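Local coordinates for antibiotic resistance protein (Deinococcus radiodurans, PDB 2VLI) that probably confers resistance to the antibiotic tunicamycin, acting as a phosphotransferase of the P-loop NTPase type, at residues S52-E57 and T89-R94; H23-R28 and E163-Q168; A113-V118 and V130-V135; I7-G12 and L64-L69; Q42-L47 and P59-L64. One frame throughout, in Å; residues are numbered along the deposited sequence.

How the contacts relate
Strand 7-11 opens the chain in the middle of a parallel sheet, and contact 4 ties it to helix 61-75, on one side of that sheet. Contact 2, on the other side, joins helix 20-28 to the C-terminal helix 158-169 and closes the longest loop, which encloses contacts 1, 3 and 5; it crosses contact 4, and the two touch through the isoleucines of strand 7-11. Contact 5 closes a short loop between helices 38-46 and 61-75, within the span of contact 4. Contact 1 crosses both contacts 4 and 5, fastening the intervening loop to helix 89-101. Last, contact 3 closes a short loop between helices 115-123 and 132-142, after contacts 1, 4 and 5 have closed.

Contact 1. Residues S52-E57 and T89-R94; sequences SGDPQE and TARHRR
R91 reaches out of helix 89-101 to the loop 52-57, whose last three residues form a 3-10 turn, and meets the carbonyl of Q56 and the acids D54 and E57. Charge comes first. The carboxylate of E57 lies stacked over one face of the guanidinium, the two planes 25° apart, with OE2 of E57 3.8 Å from CZ of R91. A long salt bridge joins E57 OE1 to R91 NE at 3.9 Å, but the oxygen sits off the guanidinium plane, so this is attraction between charges with no N-H aimed at it. D54 adds a second negative charge at an oblique position, its OD2 4.2 Å from R91 NH1. Directed bonding is slight: NH1 of R91 gives a weak hydrogen bond of 3.5 Å to the O of Q56, at the guanidinium edge. The same nitrogen also touches CB of Q56, in plane at that edge, 3.6 Å from R91 NH1, a plain van der Waals contact. A bend at chi3 (-52°) turns the guanidinium aside from the line of its own chain. The loop shapes itself separately, D54 OD1 accepting from the N of Q56 at 3.1 Å in an Asx turn. I86 also packs on both Q56 and R91. With two carboxylates near and only one weak hydrogen bond between the segments, the loop is probably held to helix 89-101 more by electrostatics, and the acids would be expected to stabilise the arginine's positive charge.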
# COMPACT_ATOMS: atom_id res chain seq x y z
N SER A 52 -15.05 16.95 -1.98
CA SER A 52 -13.68 17.48 -1.86
C SER A 52 -12.70 16.31 -1.88
O SER A 52 -13.07 15.13 -1.78
CB SER A 52 -13.51 18.33 -0.60
OG SER A 52 -14.01 17.65 0.54
N GLY A 53 -11.45 16.66 -2.06
CA GLY A 53 -10.39 15.67 -2.08
C GLY A 53 -10.08 15.19 -3.48
O GLY A 53 -10.48 15.80 -4.45
N ASP A 54 -9.35 14.09 -3.55
CA ASP A 54 -8.89 13.52 -4.79
C ASP A 54 -10.10 13.01 -5.57
O ASP A 54 -10.82 12.16 -5.09
CB ASP A 54 -7.95 12.37 -4.43
CG ASP A 54 -7.21 11.77 -5.62
OD1 ASP A 54 -7.42 12.15 -6.80
OD2 ASP A 54 -6.38 10.88 -5.32
N PRO A 55 -10.32 13.53 -6.78
CA PRO A 55 -11.37 13.02 -7.67
C PRO A 55 -11.28 11.52 -7.88
O PRO A 55 -12.30 10.87 -7.93
CB PRO A 55 -11.12 13.77 -8.98
CG PRO A 55 -10.55 15.03 -8.56
CD PRO A 55 -9.63 14.67 -7.40
N GLN A 56 -10.06 10.97 -7.94
CA GLN A 56 -9.88 9.54 -8.14
C GLN A 56 -10.19 8.71 -6.92
O GLN A 56 -10.10 7.50 -6.97
CB GLN A 56 -8.48 9.20 -8.64
CG GLN A 56 -8.08 10.00 -9.84
CD GLN A 56 -6.89 9.40 -10.56
OE1 GLN A 56 -6.01 8.77 -9.93
NE2 GLN A 56 -6.87 9.56 -11.90
N GLU A 57 -10.61 9.37 -5.85
CA GLU A 57 -11.19 8.68 -4.68
C GLU A 57 -12.71 8.70 -4.66
O GLU A 57 -13.32 8.17 -3.73
CB GLU A 57 -10.68 9.33 -3.39
CG GLU A 57 -9.17 9.52 -3.35
CD GLU A 57 -8.39 8.33 -2.85
OE1 GLU A 57 -9.03 7.29 -2.52
OE2 GLU A 57 -7.13 8.44 -2.79
N THR A 89 -3.03 -0.15 -2.77
CA THR A 89 -3.12 -1.53 -3.14
C THR A 89 -4.59 -1.92 -3.31
O THR A 89 -4.96 -2.65 -4.20
CB THR A 89 -2.45 -2.40 -2.06
OG1 THR A 89 -1.03 -2.22 -2.13
CG2 THR A 89 -2.85 -3.85 -2.25
N ALA A 90 -5.45 -1.42 -2.43
CA ALA A 90 -6.87 -1.73 -2.51
C ALA A 90 -7.51 -1.13 -3.81
O ALA A 90 -8.25 -1.83 -4.49
CB ALA A 90 -7.60 -1.24 -1.23
N ARG A 91 -7.23 0.12 -4.13
CA ARG A 91 -7.73 0.71 -5.39
C ARG A 91 -7.14 -0.03 -6.61
O ARG A 91 -7.85 -0.30 -7.55
CB ARG A 91 -7.45 2.22 -5.53
CG ARG A 91 -8.53 3.16 -4.89
CD ARG A 91 -8.36 4.67 -5.26
NE ARG A 91 -6.99 5.07 -4.97
CZ ARG A 91 -6.26 6.04 -5.55
NH1 ARG A 91 -6.73 6.86 -6.49
NH2 ARG A 91 -4.99 6.18 -5.16
N HIS A 92 -5.85 -0.40 -6.55
CA HIS A 92 -5.24 -1.19 -7.63
C HIS A 92 -5.99 -2.51 -7.85
O HIS A 92 -6.27 -2.89 -8.98
CB HIS A 92 -3.74 -1.45 -7.33
CG HIS A 92 -3.05 -2.25 -8.39
ND1 HIS A 92 -2.70 -1.72 -9.62
CD2 HIS A 92 -2.66 -3.55 -8.41
CE1 HIS A 92 -2.13 -2.68 -10.35
NE2 HIS A 92 -2.09 -3.79 -9.64
N ARG A 93 -6.32 -3.21 -6.77
CA ARG A 93 -6.97 -4.48 -6.93
C ARG A 93 -8.35 -4.31 -7.53
O ARG A 93 -8.77 -5.09 -8.35
CB ARG A 93 -7.07 -5.26 -5.60
CG ARG A 93 -7.83 -6.60 -5.73
CD ARG A 93 -7.52 -7.45 -7.00
NE ARG A 93 -6.24 -8.17 -7.00
CZ ARG A 93 -6.07 -9.44 -6.65
NH1 ARG A 93 -7.11 -10.17 -6.24
NH2 ARG A 93 -4.85 -9.99 -6.71
N ARG A 94 -9.04 -3.27 -7.08
CA ARG A 94 -10.41 -2.94 -7.50
C ARG A 94 -10.43 -2.71 -9.01
O ARG A 94 -11.28 -3.26 -9.72
CB ARG A 94 -10.90 -1.70 -6.75
CG ARG A 94 -11.49 -2.00 -5.33
CD ARG A 94 -12.53 -0.93 -4.86
NE ARG A 94 -11.89 0.30 -4.36
CZ ARG A 94 -11.29 0.43 -3.17
NH1 ARG A 94 -11.25 -0.59 -2.31
NH2 ARG A 94 -10.71 1.60 -2.84

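Contact 2. Residues H23-R28 and E163-Q168; sequences HTLHER and EQIAAQ
L25 supplies the apolar part of this helix pair, sending one methyl to each of two neighbours on helix 158-169. Its CD1 lies 4.2 Å from CG2 of I165, while CD2 of L25 is 4.5 Å from CB of A166. The helix segments cross at -63°, their axes 10.6 Å apart. Helix 20-28 is the one that follows the first strand, as the P-loop helix does in P-loop NTPases, and here it shares a face of the central sheet with helix 158-169: L25 rests on I10, and I165 on I8 of strand 7-11. The polar part is a salt bridge. NH1 of R28 donates to OE2 of E163 at 3.0 Å, almost straight at 169°. The oxygen lies in the guanidinium plane, but NH1 meets it on the anti side and 29° out of the carboxylate plane, the two flat groups being nearly perpendicular. Beyond E163, the guanidinium is gripped by A174 O, which accepts from NE of R28, and by Q159 OE1, bonded to NH1.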
# COMPACT_ATOMS: atom_id res chain seq x y z
N HIS A 23 2.68 9.49 -23.89
CA HIS A 23 2.85 10.38 -25.06
C HIS A 23 3.84 9.80 -26.09
O HIS A 23 3.53 9.68 -27.28
CB HIS A 23 3.30 11.77 -24.60
CG HIS A 23 3.62 12.71 -25.73
ND1 HIS A 23 2.66 13.18 -26.60
CD2 HIS A 23 4.79 13.30 -26.10
CE1 HIS A 23 3.22 13.99 -27.48
NE2 HIS A 23 4.51 14.09 -27.19
N THR A 24 5.02 9.38 -25.64
CA THR A 24 6.00 8.74 -26.53
C THR A 24 5.48 7.50 -27.24
O THR A 24 5.75 7.30 -28.43
CB THR A 24 7.27 8.34 -25.73
OG1 THR A 24 7.67 9.47 -24.94
CG2 THR A 24 8.40 7.90 -26.66
N LEU A 25 4.75 6.65 -26.52
CA LEU A 25 4.22 5.45 -27.09
C LEU A 25 3.18 5.84 -28.10
O LEU A 25 3.07 5.24 -29.16
CB LEU A 25 3.53 4.57 -26.05
CG LEU A 25 4.39 3.57 -25.29
CD1 LEU A 25 3.66 3.14 -24.02
CD2 LEU A 25 4.79 2.38 -26.18
N HIS A 26 2.38 6.83 -27.73
CA HIS A 26 1.33 7.33 -28.60
C HIS A 26 1.92 7.81 -29.94
O HIS A 26 1.43 7.42 -31.00
CB HIS A 26 0.57 8.46 -27.95
CG HIS A 26 -0.48 9.06 -28.85
ND1 HIS A 26 -1.38 8.28 -29.53
CD2 HIS A 26 -0.70 10.34 -29.23
CE1 HIS A 26 -2.16 9.06 -30.26
NE2 HIS A 26 -1.76 10.32 -30.10
N GLU A 27 2.98 8.61 -29.86
CA GLU A 27 3.63 9.18 -31.06
C GLU A 27 4.22 8.12 -31.97
O GLU A 27 4.42 8.37 -33.15
CB GLU A 27 4.76 10.12 -30.69
CG GLU A 27 4.43 11.35 -29.89
CD GLU A 27 5.73 12.08 -29.40
OE1 GLU A 27 6.79 11.40 -29.21
OE2 GLU A 27 5.71 13.33 -29.23
N ARG A 28 4.48 6.92 -31.44
CA ARG A 28 5.12 5.84 -32.20
C ARG A 28 4.27 4.61 -32.44
O ARG A 28 4.76 3.61 -32.97
CB ARG A 28 6.43 5.46 -31.52
CG ARG A 28 7.35 6.67 -31.38
CD ARG A 28 8.70 6.35 -30.77
NE ARG A 28 9.36 5.29 -31.51
CZ ARG A 28 10.44 4.62 -31.08
NH1 ARG A 28 10.99 4.93 -29.92
NH2 ARG A 28 10.96 3.65 -31.82
N GLU A 163 10.21 1.85 -25.57
CA GLU A 163 10.70 0.75 -26.39
C GLU A 163 10.63 -0.60 -25.64
O GLU A 163 10.24 -1.61 -26.20
CB GLU A 163 12.15 1.04 -26.86
CG GLU A 163 12.16 2.02 -28.07
CD GLU A 163 13.50 2.72 -28.35
OE1 GLU A 163 14.50 2.52 -27.61
OE2 GLU A 163 13.53 3.50 -29.33
N GLN A 164 11.01 -0.56 -24.37
CA GLN A 164 10.96 -1.68 -23.43
C GLN A 164 9.53 -2.18 -23.25
O GLN A 164 9.27 -3.37 -23.30
CB GLN A 164 11.53 -1.18 -22.10
CG GLN A 164 11.73 -2.24 -21.02
CD GLN A 164 12.53 -3.36 -21.53
OE1 GLN A 164 13.53 -3.15 -22.22
NE2 GLN A 164 12.10 -4.58 -21.24
N ILE A 165 8.60 -1.25 -23.08
CA ILE A 165 7.19 -1.59 -22.92
C ILE A 165 6.65 -2.18 -24.19
O ILE A 165 6.01 -3.24 -24.17
CB ILE A 165 6.37 -0.37 -22.50
CG1 ILE A 165 6.75 0.03 -21.07
CG2 ILE A 165 4.86 -0.69 -22.64
CD1 ILE A 165 6.17 1.30 -20.57
N ALA A 166 6.94 -1.55 -25.32
CA ALA A 166 6.52 -2.15 -26.58
C ALA A 166 7.08 -3.56 -26.80
O ALA A 166 6.36 -4.42 -27.27
CB ALA A 166 6.86 -1.24 -27.77
N ALA A 167 8.36 -3.79 -26.52
CA ALA A 167 8.97 -5.14 -26.65
C ALA A 167 8.26 -6.18 -25.79
O ALA A 167 7.99 -7.29 -26.22
CB ALA A 167 10.51 -5.12 -26.28
N GLN A 168 7.95 -5.81 -24.55
CA GLN A 168 7.29 -6.74 -23.64
C GLN A 168 5.93 -7.14 -24.19
O GLN A 168 5.59 -8.31 -24.17
CB GLN A 168 7.23 -6.16 -22.22
CG GLN A 168 8.62 -6.04 -21.64
CD GLN A 168 8.72 -6.03 -20.10
OE1 GLN A 168 9.66 -5.46 -19.57
NE2 GLN A 168 7.83 -6.74 -19.42

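Contact 3. Residues A113-V118 and V130-V135; sequences APLNVV and VNVGTV
L115 and V135 make the closest approach between the starts of helices 115-123 and 132-142, CD1 of L115 lying 3.4 Å from CG1 of V135, tighter than usual van der Waals contact. The two side chains cross at a slant. L115 does not leave its backbone pointing at the other helix; with CG trans to its own N (chi1 176°), the chain swings across so that its two methyls meet different valines. CD2 takes the second, sitting 4.0 Å from CG1 of V132, and here the leucine and valine cross at about a right angle. V132 lies about one turn before V135, so the leucine fork is shared between them. V118, on the next turn after L115, approaches V135 differently: the two valines run past each other in opposite senses, and CG1 of V118 comes 3.9 Å from CG1 of V135. The same methyl of V135 therefore touches both L115 and V118. Its chi1 of 174° carries CG1 to that spot. L139 and E136 extend the patch on L115, and L119 and L122 that on V135. Just before the second helix, N131 is the N-cap, its OD1 accepting a weak bond from the N of T134. No hydrogen bond crosses between the segments, so their hold on each other is entirely apolar, resting on methyl contacts between branched aliphatic side chains.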
# COMPACT_ATOMS: atom_id res chain seq x y z
N ALA A 113 10.78 4.02 -10.64
CA ALA A 113 11.63 5.11 -11.01
C ALA A 113 12.55 5.47 -9.87
O ALA A 113 12.17 5.33 -8.72
CB ALA A 113 10.79 6.31 -11.43
N PRO A 114 13.77 5.97 -10.19
CA PRO A 114 14.72 6.40 -9.18
C PRO A 114 14.22 7.57 -8.33
O PRO A 114 13.54 8.49 -8.84
CB PRO A 114 15.94 6.83 -10.01
CG PRO A 114 15.83 6.02 -11.24
CD PRO A 114 14.36 6.04 -11.54
N LEU A 115 14.52 7.52 -7.03
CA LEU A 115 14.04 8.56 -6.10
C LEU A 115 14.39 10.01 -6.61
O LEU A 115 13.56 10.91 -6.55
CB LEU A 115 14.58 8.33 -4.71
CG LEU A 115 14.28 9.33 -3.63
CD1 LEU A 115 12.78 9.57 -3.46
CD2 LEU A 115 15.03 8.91 -2.31
N ASN A 116 15.61 10.22 -7.07
CA ASN A 116 16.04 11.54 -7.45
C ASN A 116 15.26 12.05 -8.66
O ASN A 116 14.90 13.24 -8.70
CB ASN A 116 17.55 11.52 -7.72
CG ASN A 116 17.92 10.88 -9.04
OD1 ASN A 116 18.21 11.61 -10.01
ND2 ASN A 116 17.93 9.55 -9.11
N VAL A 117 14.92 11.15 -9.59
CA VAL A 117 14.13 11.49 -10.77
C VAL A 117 12.72 11.93 -10.36
O VAL A 117 12.19 12.93 -10.89
CB VAL A 117 14.12 10.35 -11.78
CG1 VAL A 117 12.99 10.49 -12.86
CG2 VAL A 117 15.52 10.20 -12.40
N VAL A 118 12.14 11.22 -9.40
CA VAL A 118 10.81 11.59 -8.92
C VAL A 118 10.86 12.93 -8.16
O VAL A 118 10.02 13.79 -8.36
CB VAL A 118 10.18 10.51 -8.06
CG1 VAL A 118 8.81 10.97 -7.59
CG2 VAL A 118 10.05 9.19 -8.85
N VAL A 130 7.19 18.54 -0.74
CA VAL A 130 7.68 17.17 -1.06
C VAL A 130 8.63 16.60 0.02
O VAL A 130 9.82 16.94 0.07
CB VAL A 130 8.36 17.12 -2.47
CG1 VAL A 130 7.40 16.55 -3.54
CG2 VAL A 130 8.84 18.50 -2.91
N ASN A 131 8.09 15.78 0.92
CA ASN A 131 8.90 15.13 1.97
C ASN A 131 9.58 13.88 1.38
O ASN A 131 8.88 13.00 0.92
CB ASN A 131 7.95 14.75 3.10
CG ASN A 131 8.65 14.28 4.36
OD1 ASN A 131 9.21 13.17 4.41
ND2 ASN A 131 8.53 15.08 5.44
N VAL A 132 10.92 13.82 1.37
CA VAL A 132 11.67 12.70 0.75
C VAL A 132 11.20 11.35 1.30
O VAL A 132 10.98 10.43 0.54
CB VAL A 132 13.21 12.84 0.95
CG1 VAL A 132 13.99 11.63 0.37
CG2 VAL A 132 13.70 14.14 0.31
N GLY A 133 10.99 11.27 2.61
CA GLY A 133 10.47 10.06 3.23
C GLY A 133 9.12 9.66 2.67
O GLY A 133 8.86 8.48 2.47
N THR A 134 8.28 10.64 2.37
CA THR A 134 6.92 10.32 1.89
C THR A 134 7.00 9.81 0.45
O THR A 134 6.24 8.89 0.07
CB THR A 134 6.01 11.58 2.04
OG1 THR A 134 5.85 11.87 3.43
CG2 THR A 134 4.62 11.37 1.43
N VAL A 135 7.89 10.40 -0.34
CA VAL A 135 8.14 9.97 -1.72
C VAL A 135 8.74 8.55 -1.71
O VAL A 135 8.27 7.67 -2.44
CB VAL A 135 9.08 10.98 -2.45
CG1 VAL A 135 9.48 10.48 -3.83
CG2 VAL A 135 8.41 12.44 -2.49

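Contact 4. Residues I7-G12 and L64-L69; sequences IIWING and LMLDAL
W9 projects from strand 7-11 toward helix 61-75 and meets L69 most closely, with CZ3 of W9 3.8 Å from CD2 of L69. The methyl arrives at the rim of the indole and lies in the ring plane, so the leucine abuts an edge and covers neither face. Setting CG of the tryptophan opposite the strand's N (chi1 173°) extends the six-membered ring out across the gap, which is wide for the backbones: the strand and helix axes stay 13.4 Å apart. The looser part begins at the neighbouring ring atom, CH2. This atom of W9 has CE of M65, a selenomethionine, at 4.3 Å and CD2 of L66 at 4.4 Å, both approaching obliquely. I7, two residues before W9 on the same side of the strand, is looser still, its side chain coming no nearer than 5.0 Å to the helix. Looseness here does not mean exposure, because all four touching residues are buried and helix 89-101 fills in around them: M96 packs on W9, L95 on M65, and L99 on both L66 and L69. Solvent lies on the far side of helix 61-75, where D67 is partly exposed and forms a salt bridge with R102. A helix running roughly antiparallel (150°) over a parallel strand gives the layered alpha/beta build found in P-loop NTPases, and the strand order 2-3-1-4-5, with strand 7-11 in the middle, fits that family.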
# COMPACT_ATOMS: atom_id res chain seq x y z
N ILE A 7 -4.48 -3.04 -25.03
CA ILE A 7 -4.58 -1.95 -24.03
C ILE A 7 -3.28 -1.90 -23.21
O ILE A 7 -2.90 -2.89 -22.58
CB ILE A 7 -5.82 -2.15 -23.12
CG1 ILE A 7 -7.09 -2.11 -24.00
CG2 ILE A 7 -5.91 -1.04 -22.05
CD1 ILE A 7 -8.38 -2.41 -23.24
N ILE A 8 -2.58 -0.76 -23.26
CA ILE A 8 -1.30 -0.61 -22.53
C ILE A 8 -1.55 0.30 -21.34
O ILE A 8 -1.81 1.46 -21.51
CB ILE A 8 -0.20 -0.05 -23.43
CG1 ILE A 8 -0.08 -0.89 -24.71
CG2 ILE A 8 1.11 -0.02 -22.74
CD1 ILE A 8 0.70 -0.18 -25.81
N TRP A 9 -1.48 -0.26 -20.14
CA TRP A 9 -1.93 0.38 -18.92
C TRP A 9 -0.67 0.63 -18.10
O TRP A 9 0.03 -0.30 -17.74
CB TRP A 9 -2.86 -0.59 -18.22
CG TRP A 9 -3.32 -0.20 -16.85
CD1 TRP A 9 -2.59 -0.25 -15.70
CD2 TRP A 9 -4.65 0.18 -16.46
NE1 TRP A 9 -3.36 0.10 -14.63
CE2 TRP A 9 -4.64 0.36 -15.06
CE3 TRP A 9 -5.85 0.38 -17.16
CZ2 TRP A 9 -5.77 0.77 -14.35
CZ3 TRP A 9 -6.99 0.78 -16.42
CH2 TRP A 9 -6.93 0.97 -15.05
N ILE A 10 -0.35 1.89 -17.89
CA ILE A 10 0.92 2.27 -17.31
C ILE A 10 0.74 3.08 -16.03
O ILE A 10 0.30 4.23 -16.06
CB ILE A 10 1.75 3.10 -18.33
CG1 ILE A 10 1.97 2.29 -19.59
CG2 ILE A 10 3.10 3.55 -17.68
CD1 ILE A 10 2.43 3.13 -20.81
N ASN A 11 1.09 2.48 -14.90
CA ASN A 11 1.02 3.12 -13.62
C ASN A 11 2.39 3.66 -13.26
O ASN A 11 3.40 3.03 -13.55
CB ASN A 11 0.58 2.12 -12.56
CG ASN A 11 0.34 2.77 -11.21
OD1 ASN A 11 -0.02 3.95 -11.11
ND2 ASN A 11 0.59 2.02 -10.16
N GLY A 12 2.42 4.78 -12.61
CA GLY A 12 3.69 5.48 -12.38
C GLY A 12 3.58 6.30 -11.13
O GLY A 12 2.46 6.55 -10.67
N LEU A 64 -17.13 3.84 -13.30
CA LEU A 64 -17.56 4.58 -14.46
C LEU A 64 -16.43 4.78 -15.43
O LEU A 64 -16.65 4.74 -16.63
CB LEU A 64 -18.22 5.91 -14.10
CG LEU A 64 -19.47 5.92 -13.23
CD1 LEU A 64 -20.20 7.28 -13.24
CD2 LEU A 64 -20.40 4.68 -13.55
N MSE A 65 -15.22 5.04 -14.92
CA MSE A 65 -14.08 5.11 -15.81
C MSE A 65 -13.83 3.80 -16.56
O MSE A 65 -13.47 3.82 -17.74
CB MSE A 65 -12.87 5.62 -15.03
CG MSE A 65 -11.58 5.76 -15.81
SE MSE A 65 -10.59 4.08 -16.06
CE MSE A 65 -10.19 3.56 -14.18
N LEU A 66 -14.05 2.66 -15.91
CA LEU A 66 -13.85 1.35 -16.53
C LEU A 66 -14.95 1.01 -17.55
O LEU A 66 -14.70 0.39 -18.57
CB LEU A 66 -13.75 0.26 -15.47
CG LEU A 66 -12.47 0.16 -14.58
CD1 LEU A 66 -12.62 -0.99 -13.54
CD2 LEU A 66 -11.20 0.06 -15.40
N ASP A 67 -16.18 1.40 -17.25
CA ASP A 67 -17.23 1.36 -18.28
C ASP A 67 -16.85 2.17 -19.52
O ASP A 67 -17.02 1.70 -20.64
CB ASP A 67 -18.51 1.91 -17.70
CG ASP A 67 -19.09 1.03 -16.64
OD1 ASP A 67 -18.68 -0.16 -16.51
OD2 ASP A 67 -19.97 1.55 -15.93
N ALA A 68 -16.43 3.42 -19.33
CA ALA A 68 -15.94 4.21 -20.45
C ALA A 68 -14.80 3.54 -21.24
O ALA A 68 -14.74 3.61 -22.46
CB ALA A 68 -15.50 5.57 -19.97
N LEU A 69 -13.84 2.97 -20.51
CA LEU A 69 -12.71 2.26 -21.08
C LEU A 69 -13.15 1.08 -21.93
O LEU A 69 -12.64 0.88 -23.03
CB LEU A 69 -11.76 1.77 -19.97
CG LEU A 69 -10.43 1.16 -20.42
CD1 LEU A 69 -9.69 2.13 -21.34
CD2 LEU A 69 -9.59 0.77 -19.20

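Contact 5. Residues Q42-L47 and P59-L64; sequences QALRKL and PMWIPL
L44 meets the beginning of helix 61-75 with both its methyls, joining that helix to helix 38-46 at the outer border of the P-loop NTPase-type alpha/beta fold. These two helices are linked by a loop, and L44 has by far the most surface buried between them. Its CG stands beside the backbone N and opposite the carbonyl carbon (chi1 -67°), which directs the isobutyl fork at the first turn of the facing helix. CD1 presses more on backbone than on side chain, lying 3.9 Å from C of M60, a selenomethionine, and 4.0 Å from CB of W61. The methyl is near the plane of the indole, at its edge, and does not cover the ring. W61 in turn is anchored through NE1, which hydrogen-bonds to O of P37, while Q56 packs against its side chain. L64, one turn further on, receives the other branch: CD2 of L44 is 3.9 Å from CD1 of L64, the two chains passing at a slant. That same CD2 is 4.0 Å from CB of M60, whose selenium end then leads off in another direction. Closest of all the approaches is CD1 of L44 to CA of W61, at 3.5 Å.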
# COMPACT_ATOMS: atom_id res chain seq x y z
N GLN A 42 -12.69 14.45 -13.21
CA GLN A 42 -13.11 15.85 -13.24
C GLN A 42 -14.63 16.03 -13.41
O GLN A 42 -15.22 16.97 -12.87
CB GLN A 42 -12.35 16.58 -14.32
CG GLN A 42 -10.85 16.57 -14.00
CD GLN A 42 -10.52 17.29 -12.66
OE1 GLN A 42 -10.79 18.48 -12.53
NE2 GLN A 42 -9.95 16.56 -11.69
N ALA A 43 -15.24 15.13 -14.16
CA ALA A 43 -16.68 15.09 -14.38
C ALA A 43 -17.34 14.78 -13.08
O ALA A 43 -18.24 15.50 -12.62
CB ALA A 43 -17.02 14.01 -15.42
N LEU A 44 -16.86 13.75 -12.40
CA LEU A 44 -17.50 13.39 -11.14
C LEU A 44 -17.38 14.44 -10.01
O LEU A 44 -18.29 14.62 -9.18
CB LEU A 44 -16.98 12.04 -10.69
CG LEU A 44 -17.41 10.88 -11.59
CD1 LEU A 44 -16.44 9.72 -11.32
CD2 LEU A 44 -18.89 10.44 -11.37
N ARG A 45 -16.26 15.12 -9.95
CA ARG A 45 -16.12 16.17 -8.96
C ARG A 45 -17.17 17.29 -9.20
O ARG A 45 -17.78 17.74 -8.26
CB ARG A 45 -14.69 16.70 -8.90
CG ARG A 45 -14.27 17.78 -9.88
CD ARG A 45 -12.99 18.52 -9.41
NE ARG A 45 -13.18 19.95 -9.56
CZ ARG A 45 -13.12 20.61 -10.72
NH1 ARG A 45 -12.84 19.97 -11.84
NH2 ARG A 45 -13.35 21.93 -10.75
N LYS A 46 -17.40 17.68 -10.46
CA LYS A 46 -18.39 18.72 -10.80
C LYS A 46 -19.87 18.32 -10.64
O LYS A 46 -20.75 19.17 -10.54
CB LYS A 46 -18.13 19.14 -12.23
CG LYS A 46 -16.77 19.84 -12.36
CD LYS A 46 -16.51 20.21 -13.79
CE LYS A 46 -15.05 20.60 -14.00
NZ LYS A 46 -14.69 20.86 -15.44
N LEU A 47 -20.13 17.04 -10.64
CA LEU A 47 -21.48 16.47 -10.59
C LEU A 47 -21.88 16.01 -9.19
O LEU A 47 -22.96 15.45 -9.02
CB LEU A 47 -21.54 15.25 -11.52
CG LEU A 47 -21.53 15.48 -13.03
CD1 LEU A 47 -21.55 14.15 -13.77
CD2 LEU A 47 -22.74 16.34 -13.48
N PRO A 59 -16.20 7.42 -5.13
CA PRO A 59 -16.69 6.06 -5.23
C PRO A 59 -17.15 5.56 -6.60
O PRO A 59 -17.16 4.38 -6.84
CB PRO A 59 -17.87 6.07 -4.27
CG PRO A 59 -17.50 7.08 -3.25
CD PRO A 59 -16.85 8.15 -4.02
N MSE A 60 -17.60 6.44 -7.48
CA MSE A 60 -18.05 6.08 -8.84
C MSE A 60 -16.91 6.12 -9.88
O MSE A 60 -17.10 5.66 -11.00
CB MSE A 60 -19.16 7.05 -9.30
CG MSE A 60 -20.37 7.11 -8.38
SE MSE A 60 -21.08 5.30 -8.13
CE MSE A 60 -21.77 5.22 -9.83
N TRP A 61 -15.75 6.66 -9.52
CA TRP A 61 -14.64 6.79 -10.45
C TRP A 61 -14.18 5.47 -11.03
O TRP A 61 -14.14 5.29 -12.24
CB TRP A 61 -13.45 7.50 -9.80
CG TRP A 61 -12.32 7.66 -10.77
CD1 TRP A 61 -12.25 8.54 -11.80
CD2 TRP A 61 -11.10 6.91 -10.82
NE1 TRP A 61 -11.08 8.42 -12.46
CE2 TRP A 61 -10.34 7.43 -11.87
CE3 TRP A 61 -10.55 5.90 -10.03
CZ2 TRP A 61 -9.09 6.94 -12.20
CZ3 TRP A 61 -9.30 5.40 -10.36
CH2 TRP A 61 -8.58 5.92 -11.43
N ILE A 62 -13.88 4.49 -10.17
CA ILE A 62 -13.49 3.19 -10.70
C ILE A 62 -14.53 2.56 -11.66
O ILE A 62 -14.22 2.27 -12.80
CB ILE A 62 -13.08 2.16 -9.61
CG1 ILE A 62 -11.72 2.54 -9.00
CG2 ILE A 62 -13.02 0.78 -10.29
CD1 ILE A 62 -11.29 1.71 -7.79
N PRO A 63 -15.76 2.34 -11.20
CA PRO A 63 -16.70 1.72 -12.13
C PRO A 63 -17.05 2.54 -13.40
O PRO A 63 -17.15 1.99 -14.48
CB PRO A 63 -17.95 1.46 -11.25
CG PRO A 63 -17.87 2.48 -10.22
CD PRO A 63 -16.40 2.62 -9.90
N LEU A 64 -17.13 3.84 -13.30
CA LEU A 64 -17.56 4.58 -14.46
C LEU A 64 -16.43 4.78 -15.43
O LEU A 64 -16.65 4.74 -16.63
CB LEU A 64 -18.22 5.91 -14.10
CG LEU A 64 -19.47 5.92 -13.23
CD1 LEU A 64 -20.20 7.28 -13.24
CD2 LEU A 64 -20.40 4.68 -13.55